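Local coordinates for DisA protein (Sorangium cellulosum, PDB 6CCA), which probably acts as the carbon methyltransferase of a disorazol polyketide assembly line, adding two methyl groups to one carbon to give a gem-dimethyl unit, at residues A[64-68]-A[158-162]; A[73-79]-A[91-95]; A[95-101]-A[168-172]; A[154-158]-A[343-347]. All coordinates share one frame; numbering follows the deposited sequence.

Contact 1 of 4, residues A[64-68]-A[158-162]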
loop_
_atom_site.group_PDB
_atom_site.type_symbol
_atom_site.label_atom_id
_atom_site.label_comp_id
_atom_site.label_asym_id
_atom_site.label_seq_id
_atom_site.Cartn_x
_atom_site.Cartn_y
_atom_site.Cartn_z
ATOM N N PHE A 64 -10.388 -16.942 -5.517
ATOM C CA PHE A 64 -11.375 -16.851 -4.471
ATOM C C PHE A 64 -12.084 -15.487 -4.457
ATOM O O PHE A 64 -13.267 -15.415 -4.321
ATOM C CB PHE A 64 -10.715 -17.177 -3.146
ATOM C CG PHE A 64 -11.573 -16.929 -1.941
ATOM C CD1 PHE A 64 -12.633 -17.742 -1.653
ATOM C CD2 PHE A 64 -11.273 -15.922 -1.072
ATOM C CE1 PHE A 64 -13.400 -17.526 -0.561
ATOM C CE2 PHE A 64 -12.037 -15.705 0.046
ATOM C CZ PHE A 64 -13.099 -16.524 0.302
ATOM N N SER A 65 -11.315 -14.417 -4.606
ATOM C CA SER A 65 -11.902 -13.092 -4.602
ATOM C C SER A 65 -12.938 -12.954 -5.721
ATOM O O SER A 65 -13.964 -12.345 -5.536
ATOM C CB SER A 65 -10.799 -12.026 -4.736
ATOM O OG SER A 65 -9.899 -12.093 -3.635
ATOM N N GLU A 66 -12.650 -13.510 -6.891
ATOM C CA GLU A 66 -13.579 -13.488 -8.004
ATOM C C GLU A 66 -14.912 -14.176 -7.663
ATOM O O GLU A 66 -15.981 -13.627 -7.918
ATOM C CB GLU A 66 -12.938 -14.202 -9.198
ATOM C CG GLU A 66 -11.793 -13.416 -9.780
ATOM C CD GLU A 66 -10.960 -14.220 -10.768
ATOM O OE1 GLU A 66 -11.098 -15.443 -10.883
ATOM O OE2 GLU A 66 -10.178 -13.562 -11.438
ATOM N N ASP A 67 -14.796 -15.395 -7.130
ATOM C CA ASP A 67 -15.933 -16.188 -6.728
ATOM C C ASP A 67 -16.762 -15.564 -5.600
ATOM O O ASP A 67 -17.973 -15.506 -5.639
ATOM C CB ASP A 67 -15.442 -17.535 -6.307
ATOM C CG ASP A 67 -14.800 -18.334 -7.497
ATOM O OD1 ASP A 67 -14.825 -17.881 -8.671
ATOM O OD2 ASP A 67 -14.147 -19.318 -7.200
ATOM N N LEU A 68 -16.055 -15.001 -4.623
ATOM C CA LEU A 68 -16.669 -14.278 -3.514
ATOM C C LEU A 68 -17.462 -13.106 -4.039
ATOM O O LEU A 68 -18.551 -12.820 -3.535
ATOM C CB LEU A 68 -15.521 -13.790 -2.560
ATOM C CG LEU A 68 -15.985 -13.289 -1.183
ATOM C CD1 LEU A 68 -16.769 -14.318 -0.338
ATOM C CD2 LEU A 68 -14.724 -12.761 -0.471
ATOM N N LEU A 158 -11.297 -10.518 3.948
ATOM C CA LEU A 158 -12.287 -10.590 2.866
ATOM C C LEU A 158 -13.593 -11.161 3.366
ATOM O O LEU A 158 -14.658 -10.717 2.965
ATOM C CB LEU A 158 -11.791 -11.459 1.743
ATOM C CG LEU A 158 -10.692 -10.869 0.894
ATOM C CD1 LEU A 158 -10.397 -11.829 -0.205
ATOM C CD2 LEU A 158 -11.183 -9.566 0.230
ATOM N N TRP A 159 -13.531 -12.195 4.197
ATOM C CA TRP A 159 -14.756 -12.804 4.757
ATOM C C TRP A 159 -15.525 -11.852 5.654
ATOM O O TRP A 159 -16.738 -11.733 5.526
ATOM C CB TRP A 159 -14.459 -14.133 5.474
ATOM C CG TRP A 159 -15.699 -14.956 5.671
ATOM C CD1 TRP A 159 -16.392 -15.125 6.840
ATOM C CD2 TRP A 159 -16.475 -15.580 4.645
ATOM N NE1 TRP A 159 -17.520 -15.881 6.591
ATOM C CE2 TRP A 159 -17.607 -16.142 5.256
ATOM C CE3 TRP A 159 -16.295 -15.739 3.284
ATOM C CZ2 TRP A 159 -18.532 -16.908 4.555
ATOM C CZ3 TRP A 159 -17.233 -16.444 2.569
ATOM C CH2 TRP A 159 -18.335 -17.046 3.210
ATOM N N ALA A 160 -14.826 -11.030 6.444
ATOM C CA ALA A 160 -15.499 -10.015 7.258
ATOM C C ALA A 160 -16.195 -8.972 6.363
ATOM O O ALA A 160 -17.307 -8.526 6.645
ATOM C CB ALA A 160 -14.509 -9.351 8.237
ATOM N N CYS A 161 -15.555 -8.590 5.279
ATOM C CA CYS A 161 -16.146 -7.620 4.366
ATOM C C CYS A 161 -17.348 -8.290 3.671
ATOM O O CYS A 161 -18.402 -7.690 3.548
ATOM C CB CYS A 161 -15.149 -7.192 3.299
ATOM S SG CYS A 161 -13.849 -6.094 3.961
ATOM N N TYR A 162 -17.139 -9.533 3.199
ATOM C CA TYR A 162 -18.193 -10.330 2.527
ATOM C C TYR A 162 -19.506 -10.320 3.309
ATOM O O TYR A 162 -20.626 -10.013 2.796
ATOM C CB TYR A 162 -17.734 -11.763 2.258
ATOM C CG TYR A 162 -18.932 -12.645 1.979
ATOM C CD1 TYR A 162 -19.559 -12.596 0.773
ATOM C CD2 TYR A 162 -19.435 -13.500 2.926
ATOM C CE1 TYR A 162 -20.694 -13.344 0.509
ATOM C CE2 TYR A 162 -20.593 -14.237 2.708
ATOM C CZ TYR A 162 -21.216 -14.169 1.487
ATOM O OH TYR A 162 -22.378 -14.871 1.223
#

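Contact 2 of 4, residues A[73-79]-A[91-95]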
loop_
_atom_site.group_PDB
_atom_site.type_symbol
_atom_site.label_atom_id
_atom_site.label_comp_id
_atom_site.label_asym_id
_atom_site.label_seq_id
_atom_site.Cartn_x
_atom_site.Cartn_y
_atom_site.Cartn_z
ATOM N N PHE A 73 -22.818 -10.241 -5.281
ATOM C CA PHE A 73 -23.952 -9.895 -6.182
ATOM C C PHE A 73 -25.184 -10.823 -6.018
ATOM O O PHE A 73 -26.343 -10.325 -5.973
ATOM C CB PHE A 73 -23.487 -9.848 -7.630
ATOM C CG PHE A 73 -22.730 -8.597 -7.986
ATOM C CD1 PHE A 73 -23.412 -7.430 -8.327
ATOM C CD2 PHE A 73 -21.366 -8.597 -8.017
ATOM C CE1 PHE A 73 -22.728 -6.270 -8.678
ATOM C CE2 PHE A 73 -20.658 -7.455 -8.371
ATOM C CZ PHE A 73 -21.322 -6.294 -8.717
ATOM N N GLN A 74 -24.961 -12.139 -5.954
ATOM C CA GLN A 74 -26.058 -13.081 -5.809
ATOM C C GLN A 74 -26.807 -12.844 -4.531
ATOM O O GLN A 74 -28.071 -12.834 -4.531
ATOM C CB GLN A 74 -25.595 -14.514 -5.858
ATOM C CG GLN A 74 -25.002 -14.851 -7.200
ATOM C CD GLN A 74 -24.548 -16.243 -7.344
ATOM O OE1 GLN A 74 -24.253 -16.956 -6.361
ATOM N NE2 GLN A 74 -24.467 -16.684 -8.602
ATOM N N ASP A 75 -26.055 -12.611 -3.439
ATOM C CA ASP A 75 -26.684 -12.175 -2.180
ATOM C C ASP A 75 -27.507 -10.917 -2.337
ATOM O O ASP A 75 -28.426 -10.746 -1.609
ATOM C CB ASP A 75 -25.651 -11.876 -1.107
ATOM C CG ASP A 75 -24.912 -13.132 -0.638
ATOM O OD1 ASP A 75 -25.381 -14.270 -0.847
ATOM O OD2 ASP A 75 -23.850 -12.992 -0.015
ATOM N N MET A 76 -27.132 -9.999 -3.215
ATOM C CA MET A 76 -27.953 -8.835 -3.485
ATOM C C MET A 76 -29.059 -9.055 -4.556
ATOM O O MET A 76 -29.721 -8.088 -4.934
ATOM C CB MET A 76 -27.066 -7.673 -3.860
ATOM C CG MET A 76 -26.184 -7.176 -2.724
ATOM S SD MET A 76 -24.884 -6.076 -3.246
ATOM C CE MET A 76 -25.742 -4.538 -3.192
ATOM N N GLY A 77 -29.226 -10.280 -5.049
ATOM C CA GLY A 77 -30.245 -10.613 -6.054
ATOM C C GLY A 77 -29.834 -10.307 -7.482
ATOM O O GLY A 77 -30.681 -9.975 -8.326
ATOM N N ALA A 78 -28.534 -10.368 -7.757
ATOM C CA ALA A 78 -28.029 -10.213 -9.112
ATOM C C ALA A 78 -27.138 -11.359 -9.522
ATOM O O ALA A 78 -26.449 -12.051 -8.710
ATOM C CB ALA A 78 -27.319 -8.866 -9.276
ATOM N N PHE A 79 -27.183 -11.623 -10.815
ATOM C CA PHE A 79 -26.401 -12.623 -11.414
ATOM C C PHE A 79 -26.581 -13.996 -10.798
ATOM O O PHE A 79 -25.625 -14.747 -10.716
ATOM C CB PHE A 79 -24.894 -12.227 -11.346
ATOM C CG PHE A 79 -24.598 -10.871 -11.832
ATOM C CD1 PHE A 79 -25.274 -10.327 -12.917
ATOM C CD2 PHE A 79 -23.561 -10.128 -11.259
ATOM C CE1 PHE A 79 -24.980 -9.074 -13.398
ATOM C CE2 PHE A 79 -23.267 -8.875 -11.728
ATOM C CZ PHE A 79 -23.982 -8.315 -12.794
ATOM N N LEU A 91 -28.983 -1.760 -13.142
ATOM C CA LEU A 91 -28.584 -2.556 -12.002
ATOM C C LEU A 91 -27.974 -1.725 -10.882
ATOM O O LEU A 91 -28.341 -1.888 -9.779
ATOM C CB LEU A 91 -27.617 -3.624 -12.443
ATOM C CG LEU A 91 -27.161 -4.661 -11.435
ATOM C CD1 LEU A 91 -28.322 -5.475 -10.938
ATOM C CD2 LEU A 91 -26.073 -5.531 -11.988
ATOM N N ARG A 92 -27.056 -0.835 -11.185
ATOM C CA ARG A 92 -26.421 -0.025 -10.156
ATOM C C ARG A 92 -27.458 0.635 -9.322
ATOM O O ARG A 92 -27.398 0.647 -8.147
ATOM C CB ARG A 92 -25.539 1.023 -10.785
ATOM C CG ARG A 92 -25.070 2.145 -9.888
ATOM C CD ARG A 92 -23.783 2.679 -10.448
ATOM N NE ARG A 92 -23.485 4.109 -10.423
ATOM C CZ ARG A 92 -23.028 4.812 -9.374
ATOM N NH1 ARG A 92 -22.913 4.270 -8.182
ATOM N NH2 ARG A 92 -22.714 6.091 -9.507
ATOM N N GLU A 93 -28.433 1.200 -9.986
ATOM C CA GLU A 93 -29.542 1.915 -9.318
ATOM C C GLU A 93 -30.397 0.956 -8.576
ATOM O O GLU A 93 -30.767 1.184 -7.441
ATOM C CB GLU A 93 -30.419 2.703 -10.332
ATOM C CG GLU A 93 -29.637 3.612 -11.301
ATOM C CD GLU A 93 -28.476 4.386 -10.658
ATOM O OE1 GLU A 93 -28.576 4.712 -9.456
ATOM O OE2 GLU A 93 -27.471 4.694 -11.352
ATOM N N ARG A 94 -30.723 -0.140 -9.216
ATOM C CA ARG A 94 -31.525 -1.120 -8.559
ATOM C C ARG A 94 -30.880 -1.734 -7.305
ATOM O O ARG A 94 -31.589 -2.067 -6.347
ATOM C CB ARG A 94 -31.832 -2.242 -9.525
ATOM C CG ARG A 94 -32.515 -3.418 -8.840
ATOM C CD ARG A 94 -32.757 -4.517 -9.831
ATOM N NE ARG A 94 -32.266 -5.800 -9.348
ATOM C CZ ARG A 94 -31.724 -6.735 -10.121
ATOM N NH1 ARG A 94 -31.563 -6.548 -11.430
ATOM N NH2 ARG A 94 -31.324 -7.862 -9.587
ATOM N N LEU A 95 -29.557 -1.934 -7.317
ATOM C CA LEU A 95 -28.871 -2.521 -6.137
ATOM C C LEU A 95 -28.657 -1.524 -5.041
ATOM O O LEU A 95 -28.488 -1.913 -3.892
ATOM C CB LEU A 95 -27.486 -3.091 -6.533
ATOM C CG LEU A 95 -27.496 -4.346 -7.397
ATOM C CD1 LEU A 95 -26.075 -4.719 -7.808
ATOM C CD2 LEU A 95 -28.150 -5.480 -6.638
#

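Contact 3 of 4, residues A[95-101]-A[168-172]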
loop_
_atom_site.group_PDB
_atom_site.type_symbol
_atom_site.label_atom_id
_atom_site.label_comp_id
_atom_site.label_asym_id
_atom_site.label_seq_id
_atom_site.Cartn_x
_atom_site.Cartn_y
_atom_site.Cartn_z
ATOM N N LEU A 95 -29.557 -1.934 -7.317
ATOM C CA LEU A 95 -28.871 -2.521 -6.137
ATOM C C LEU A 95 -28.657 -1.524 -5.041
ATOM O O LEU A 95 -28.488 -1.913 -3.892
ATOM C CB LEU A 95 -27.486 -3.091 -6.533
ATOM C CG LEU A 95 -27.496 -4.346 -7.397
ATOM C CD1 LEU A 95 -26.075 -4.719 -7.808
ATOM C CD2 LEU A 95 -28.150 -5.480 -6.638
ATOM N N GLY A 96 -28.617 -0.234 -5.383
ATOM C CA GLY A 96 -28.518 0.836 -4.365
ATOM C C GLY A 96 -27.094 1.299 -4.121
ATOM O O GLY A 96 -26.783 1.869 -3.098
ATOM N N VAL A 97 -26.230 1.084 -5.091
ATOM C CA VAL A 97 -24.837 1.392 -4.909
ATOM C C VAL A 97 -24.633 2.871 -4.659
ATOM O O VAL A 97 -25.191 3.706 -5.341
ATOM C CB VAL A 97 -24.046 0.968 -6.137
ATOM C CG1 VAL A 97 -22.592 1.436 -6.054
ATOM C CG2 VAL A 97 -24.169 -0.529 -6.310
ATOM N N ALA A 98 -23.806 3.182 -3.677
ATOM C CA ALA A 98 -23.625 4.535 -3.250
ATOM C C ALA A 98 -22.876 5.260 -4.296
ATOM O O ALA A 98 -21.945 4.721 -4.904
ATOM C CB ALA A 98 -22.844 4.590 -1.944
ATOM N N GLY A 99 -23.225 6.538 -4.453
ATOM C CA GLY A 99 -22.578 7.325 -5.451
ATOM C C GLY A 99 -21.068 7.257 -5.376
ATOM O O GLY A 99 -20.420 7.129 -6.413
ATOM N N ARG A 100 -20.484 7.335 -4.170
ATOM C CA ARG A 100 -19.022 7.378 -4.074
ATOM C C ARG A 100 -18.376 6.046 -4.559
ATOM O O ARG A 100 -17.149 5.996 -4.816
ATOM C CB ARG A 100 -18.552 7.708 -2.662
ATOM C CG ARG A 100 -18.764 6.577 -1.674
ATOM C CD ARG A 100 -17.896 6.677 -0.426
ATOM N NE ARG A 100 -18.716 6.790 0.770
ATOM C CZ ARG A 100 -18.273 7.238 1.944
ATOM N NH1 ARG A 100 -16.998 7.613 2.103
ATOM N NH2 ARG A 100 -19.109 7.318 2.975
ATOM N N PHE A 101 -19.200 5.004 -4.672
ATOM C CA PHE A 101 -18.817 3.698 -5.289
ATOM C C PHE A 101 -19.171 3.383 -6.759
ATOM O O PHE A 101 -19.121 2.210 -7.205
ATOM C CB PHE A 101 -19.344 2.574 -4.367
ATOM C CG PHE A 101 -18.716 2.594 -3.007
ATOM C CD1 PHE A 101 -17.329 2.798 -2.869
ATOM C CD2 PHE A 101 -19.477 2.431 -1.882
ATOM C CE1 PHE A 101 -16.725 2.809 -1.627
ATOM C CE2 PHE A 101 -18.890 2.435 -0.634
ATOM C CZ PHE A 101 -17.508 2.615 -0.499
ATOM N N LEU A 168 -22.100 -2.288 2.876
ATOM C CA LEU A 168 -20.955 -1.495 2.532
ATOM C C LEU A 168 -21.202 -0.765 1.216
ATOM O O LEU A 168 -20.980 0.433 1.087
ATOM C CB LEU A 168 -19.704 -2.389 2.436
ATOM C CG LEU A 168 -19.140 -2.811 3.802
ATOM C CD1 LEU A 168 -18.131 -3.899 3.671
ATOM C CD2 LEU A 168 -18.464 -1.651 4.528
ATOM N N LEU A 169 -21.651 -1.519 0.230
ATOM C CA LEU A 169 -21.708 -1.039 -1.119
ATOM C C LEU A 169 -22.834 -0.018 -1.280
ATOM O O LEU A 169 -22.690 0.929 -2.077
ATOM C CB LEU A 169 -21.926 -2.231 -2.041
ATOM C CG LEU A 169 -21.435 -2.226 -3.449
ATOM C CD1 LEU A 169 -20.033 -1.654 -3.598
ATOM C CD2 LEU A 169 -21.573 -3.658 -3.985
ATOM N N ARG A 170 -23.910 -0.207 -0.514
ATOM C CA ARG A 170 -25.006 0.736 -0.443
ATOM C C ARG A 170 -24.648 1.937 0.426
ATOM O O ARG A 170 -25.427 2.837 0.490
ATOM C CB ARG A 170 -26.260 0.082 0.126
ATOM C CG ARG A 170 -26.893 -0.930 -0.798
ATOM C CD ARG A 170 -27.846 -1.898 -0.132
ATOM N NE ARG A 170 -28.372 -2.745 -1.217
ATOM C CZ ARG A 170 -28.781 -4.011 -1.152
ATOM N NH1 ARG A 170 -28.766 -4.685 -0.036
ATOM N NH2 ARG A 170 -29.214 -4.612 -2.255
ATOM N N GLY A 171 -23.487 1.940 1.081
ATOM C CA GLY A 171 -23.087 3.039 1.974
ATOM C C GLY A 171 -23.910 3.087 3.252
ATOM O O GLY A 171 -23.954 4.121 3.917
ATOM N N GLN A 172 -24.559 1.971 3.588
ATOM C CA GLN A 172 -25.382 1.895 4.770
ATOM C C GLN A 172 -24.549 1.587 6.017
ATOM O O GLN A 172 -25.079 1.582 7.113
ATOM C CB GLN A 172 -26.377 0.776 4.675
ATOM C CG GLN A 172 -27.244 0.628 3.451
ATOM C CD GLN A 172 -28.097 -0.629 3.595
ATOM O OE1 GLN A 172 -27.843 -1.664 2.997
ATOM N NE2 GLN A 172 -29.068 -0.557 4.462
#

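Contact 4 of 4, residues A[154-158]-A[343-347]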
loop_
_atom_site.group_PDB
_atom_site.type_symbol
_atom_site.label_atom_id
_atom_site.label_comp_id
_atom_site.label_asym_id
_atom_site.label_seq_id
_atom_site.Cartn_x
_atom_site.Cartn_y
_atom_site.Cartn_z
ATOM N N TYR A 154 -5.630 -12.345 5.102
ATOM C CA TYR A 154 -6.294 -11.766 3.935
ATOM C C TYR A 154 -7.681 -12.423 3.753
ATOM O O TYR A 154 -8.670 -11.722 3.518
ATOM C CB TYR A 154 -5.448 -11.954 2.676
ATOM C CG TYR A 154 -4.042 -11.365 2.815
ATOM C CD1 TYR A 154 -3.037 -12.081 3.463
ATOM C CD2 TYR A 154 -3.724 -10.157 2.306
ATOM C CE1 TYR A 154 -1.800 -11.577 3.672
ATOM C CE2 TYR A 154 -2.457 -9.592 2.507
ATOM C CZ TYR A 154 -1.485 -10.317 3.175
ATOM O OH TYR A 154 -0.175 -9.873 3.410
ATOM N N VAL A 155 -7.737 -13.734 3.908
ATOM C CA VAL A 155 -8.993 -14.494 3.790
ATOM C C VAL A 155 -9.972 -13.993 4.865
ATOM O O VAL A 155 -11.141 -13.675 4.602
ATOM C CB VAL A 155 -8.758 -16.001 3.916
ATOM C CG1 VAL A 155 -10.061 -16.765 4.012
ATOM C CG2 VAL A 155 -7.962 -16.494 2.710
ATOM N N ARG A 156 -9.461 -13.904 6.089
ATOM C CA ARG A 156 -10.239 -13.407 7.216
ATOM C C ARG A 156 -10.844 -12.040 6.913
ATOM O O ARG A 156 -12.049 -11.839 7.069
ATOM C CB ARG A 156 -9.372 -13.332 8.474
ATOM C CG ARG A 156 -9.252 -14.648 9.225
ATOM C CD ARG A 156 -8.666 -14.440 10.612
ATOM N NE ARG A 156 -9.533 -13.620 11.455
ATOM C CZ ARG A 156 -9.228 -12.395 11.872
ATOM N NH1 ARG A 156 -8.074 -11.843 11.524
ATOM N NH2 ARG A 156 -10.077 -11.722 12.636
ATOM N N LEU A 157 -10.008 -11.100 6.481
ATOM C CA LEU A 157 -10.484 -9.763 6.172
ATOM C C LEU A 157 -11.565 -9.789 5.048
ATOM O O LEU A 157 -12.547 -9.077 5.112
ATOM C CB LEU A 157 -9.313 -8.886 5.735
ATOM C CG LEU A 157 -9.771 -7.481 5.306
ATOM C CD1 LEU A 157 -10.549 -6.829 6.433
ATOM C CD2 LEU A 157 -8.600 -6.568 4.909
ATOM N N LEU A 158 -11.297 -10.518 3.948
ATOM C CA LEU A 158 -12.287 -10.590 2.866
ATOM C C LEU A 158 -13.593 -11.161 3.366
ATOM O O LEU A 158 -14.658 -10.717 2.965
ATOM C CB LEU A 158 -11.791 -11.459 1.743
ATOM C CG LEU A 158 -10.692 -10.869 0.894
ATOM C CD1 LEU A 158 -10.397 -11.829 -0.205
ATOM C CD2 LEU A 158 -11.183 -9.566 0.230
ATOM N N PHE A 343 -8.000 -8.833 -4.100
ATOM C CA PHE A 343 -8.040 -8.702 -2.658
ATOM C C PHE A 343 -8.077 -7.281 -2.241
ATOM O O PHE A 343 -8.791 -6.876 -1.326
ATOM C CB PHE A 343 -6.806 -9.378 -2.002
ATOM C CG PHE A 343 -6.613 -8.921 -0.567
ATOM C CD1 PHE A 343 -7.462 -9.400 0.436
ATOM C CD2 PHE A 343 -5.695 -7.952 -0.245
ATOM C CE1 PHE A 343 -7.372 -8.957 1.779
ATOM C CE2 PHE A 343 -5.595 -7.454 1.061
ATOM C CZ PHE A 343 -6.426 -7.977 2.094
ATOM N N LEU A 344 -7.226 -6.458 -2.848
ATOM C CA LEU A 344 -7.219 -5.039 -2.542
ATOM C C LEU A 344 -8.445 -4.301 -3.040
ATOM O O LEU A 344 -9.027 -3.431 -2.334
ATOM C CB LEU A 344 -5.951 -4.373 -3.142
ATOM C CG LEU A 344 -4.656 -4.833 -2.452
ATOM C CD1 LEU A 344 -3.484 -4.177 -3.210
ATOM C CD2 LEU A 344 -4.605 -4.433 -0.984
ATOM N N THR A 345 -8.829 -4.558 -4.291
ATOM C CA THR A 345 -10.017 -3.892 -4.806
ATOM C C THR A 345 -11.220 -4.084 -3.870
ATOM O O THR A 345 -11.949 -3.149 -3.579
ATOM C CB THR A 345 -10.379 -4.353 -6.235
ATOM O OG1 THR A 345 -9.292 -4.020 -7.139
ATOM C CG2 THR A 345 -11.705 -3.670 -6.686
ATOM N N LEU A 346 -11.404 -5.298 -3.391
ATOM C CA LEU A 346 -12.574 -5.619 -2.541
ATOM C C LEU A 346 -12.518 -4.989 -1.143
ATOM O O LEU A 346 -13.564 -4.664 -0.614
ATOM C CB LEU A 346 -12.744 -7.115 -2.378
ATOM C CG LEU A 346 -13.141 -7.876 -3.601
ATOM C CD1 LEU A 346 -13.160 -9.375 -3.321
ATOM C CD2 LEU A 346 -14.486 -7.349 -4.024
ATOM N N SER A 347 -11.293 -4.804 -0.613
ATOM C CA SER A 347 -11.042 -4.336 0.732
ATOM C C SER A 347 -10.625 -2.879 0.775
ATOM O O SER A 347 -11.463 -2.020 1.124
ATOM C CB SER A 347 -10.089 -5.217 1.477
ATOM O OG SER A 347 -8.815 -5.406 0.913
#

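Contact 1 of 4, residues A[64-68]-A[158-162]
Ser65 and Leu68 face Leu158 and Tyr162 across two nearly parallel helical turns, their axes 11.6 Å apart and inclined by 8°. Leu68 has the most area buried by the contact. With its CG anti to the backbone N (chi1 -167°), the side chain reaches over the opposite turn and divides: Leu68 CD1 enters the corner between two rings, 3.5 Å from Tyr162 CD1 and 3.6 Å from Trp159 CZ3, meeting both obliquely, while Leu68 CD2 rests 3.9 Å from Leu158 CB. The two rings form this corner within their own helix: Tyr162 CD2 lies over one face of the Trp159 indole, offset toward the rim. In the other direction Leu158 CD1 returns to within 3.5 Å of Ser65 OG. Phe64, a turn earlier, adds its ring; Phe64 CZ is 4.4 Å from Trp159 CE3, which comes to the phenyl edge near its plane. Helix 135-146 packs against Phe64 and Trp159, and helix 342-346 against Ser65 and Leu158. Ser65 OG bonds to Leu61 O of its own helix; Tyr162 OH bonds to Lys135 NZ and, weakly, to Asp75 OD2 farther along helix 55-75. Between these two turns themselves no hydrogen bond crosses, and the contact is held by apolar burial and the fit of Leu68 among the rings.

Contact 2 of 4, residues A[73-79]-A[91-95]
The Phe73 ring takes Leu95 CD1 at its edge, 3.8 Å from Phe73 CE1, and carries Phe79 CE2 over one face, offset toward the rim. Phe79 in turn has Ala78 CB above one of its faces, and Leu91 CD2 approaches it obliquely, 3.6 Å from Phe79 CZ. The third flat group, the Arg94 guanidinium, has Leu91 CD1 of its own helix over one face, 3.4 Å above the plane, and Gly77 O at its edge. Arg94 NH2 is too near that oxygen, and too poorly angled, for a sound hydrogen bond; the firmer partner of this arginine is Glu86, in a salt bridge through NH1.

Leu95 is the residue most buried by the contact. Its chi1 of -70° brings CG toward the helix end, and chi2 then sends Leu95 CD1 to Phe73 and Leu95 CD2 to within 3.7 Å of Met76 CB. Ala78 CB adds a contact of 3.9 Å to Leu91 CD1. The chain is able to turn across these leucines because Gly77, at positive phi, closes helix 55-75 in a Schellman motif, with Ala78 N bonded to Phe73 O at 2.8 Å. From the last helical turn Gln74 NE2 reaches across to Phe79 O at 3.1 Å, nearly straight at 167°, and also bonds to Thr132 O.

Leu112 of helix 102-114 touches both phenyl rings, and Tyr105 of that helix touches Leu91. The order of helix 55-75, strand 85-87, helices 88-95 and 102-114, then strands 118-121 and 124-127 is consistent with a winged-helix unit, whose first two helices pack together here.

Contact 3 of 4, residues A[95-101]-A[168-172]
Two glycine-terminated helix ends meet where Arg170 grips Leu95: Gly96 and Gly171, both at positive phi, are the C-prime residues of Schellman motifs. Arg170 approaches Leu95 O side-on with two nitrogens. Arg170 NE makes the shorter and straighter bond, 2.8 Å from Leu95 O at 167°, nearly along the C=O axis; Arg170 NH2 adds a more bent one, 3.2 Å from Leu95 O at 136°. The oxygen lies in the guanidinium plane, so the pair of bonds fixes how the group is rotated. The chain gets there extended from CG to NE, passing alongside Gly96, and Arg170 CA gives a CA-H...O contact to Gly96 O at 3.4 Å. A positive charge at the C-terminal end of helix 88-95 would probably be favourable to the helix dipole.

In the winged-helix order suggested by the topology, residues 95-101 form the turn between helices 88-95 and 102-114, and the tail of helix 165-169 is pinned to that turn. A backbone bond adds to the Arg170 grip: Ala98 N donates to Leu169 O at 3.0 Å and 166°, in the carbonyl plane. Leu169 O also faces the edge of the Phe101 ring, 3.6 Å from Phe101 CD2, while Phe101 CE2 is 3.4 Å from Leu168 O. Phe101 is the N-cap residue of helix 102-114, and its own N bonds back to Ala98 O. The Leu169 side chain makes longer contacts, Leu169 CG lying 4.3 Å from Val97 CG2, and also touches Leu104 of helix 102-114.

Contact 4 of 4, residues A[154-158]-A[343-347]
Phe343 meets Tyr154 with one face and Leu158 with its edge, and has the largest area buried by the contact. Its CG is anti to the backbone N (chi1 164°), which sends the ring out from its helix against helix 152-163. Tyr154 meets the phenyl in a T-shaped (edge-to-face) stack, its ring edge turned to the phenyl face with the planes at 72° and the centroids 5.0 Å apart. The touching atom is Tyr154 CD2, 3.5 Å from Phe343 CZ and offset toward the rim. Tyr154 CB reinforces this with an off-centre CH-pi contact, 4.1 Å from the centroid of the Phe343 ring.

Leu158, one turn farther on, closes the ring's edge: Leu158 CG is 3.6 Å from Phe343 CD1, and Leu158 CD2 reaches past the phenyl to lie 3.9 Å from Leu346 CB. Leu157 CD2 comes in as well, 3.8 Å from Phe343 CZ. The opposite face of the phenyl is taken by Ser347 OG, which is occupied in its own segment, donating to Phe343 O at 2.7 Å.

Leu191 of helix 189-192 touches Tyr154, Leu157 and Phe343, and Tyr154 OH bonds to Asn195 OD1. The contact joins the N-terminal helices to a helix that follows strand 330-337 of the large mixed sheet. No hydrogen bond spans the two segments, and the hydroxyls of Tyr154 and Ser347 both have partners of their own. The join therefore rests mainly on Phe343, with Leu158 on Leu346 and Leu157 on Ser347 beside it.

All four contacts lie on the same side of the chain's centre, mostly within its N-terminal helices. Contacts 1 and 4 are neighbours, centres about 6 Å apart, and share Leu158 on helix 152-163, which is thus packed against helix 55-75 and helix 342-346 at once. Contact 2 uses the far end of the first of these partners and is nested inside the loop that contact 1 closes. The centres of contacts 1 and 2 are about 16 Å apart. Contact 3 shares Leu95 with contact 2, their centres about 11 Å apart, and crosses contacts 1 and 4 along the chain; helix 165-169 directly follows helix 152-163. Only contact 4 reaches past residue 340, to a helix that follows strand 330-337 of the sheet.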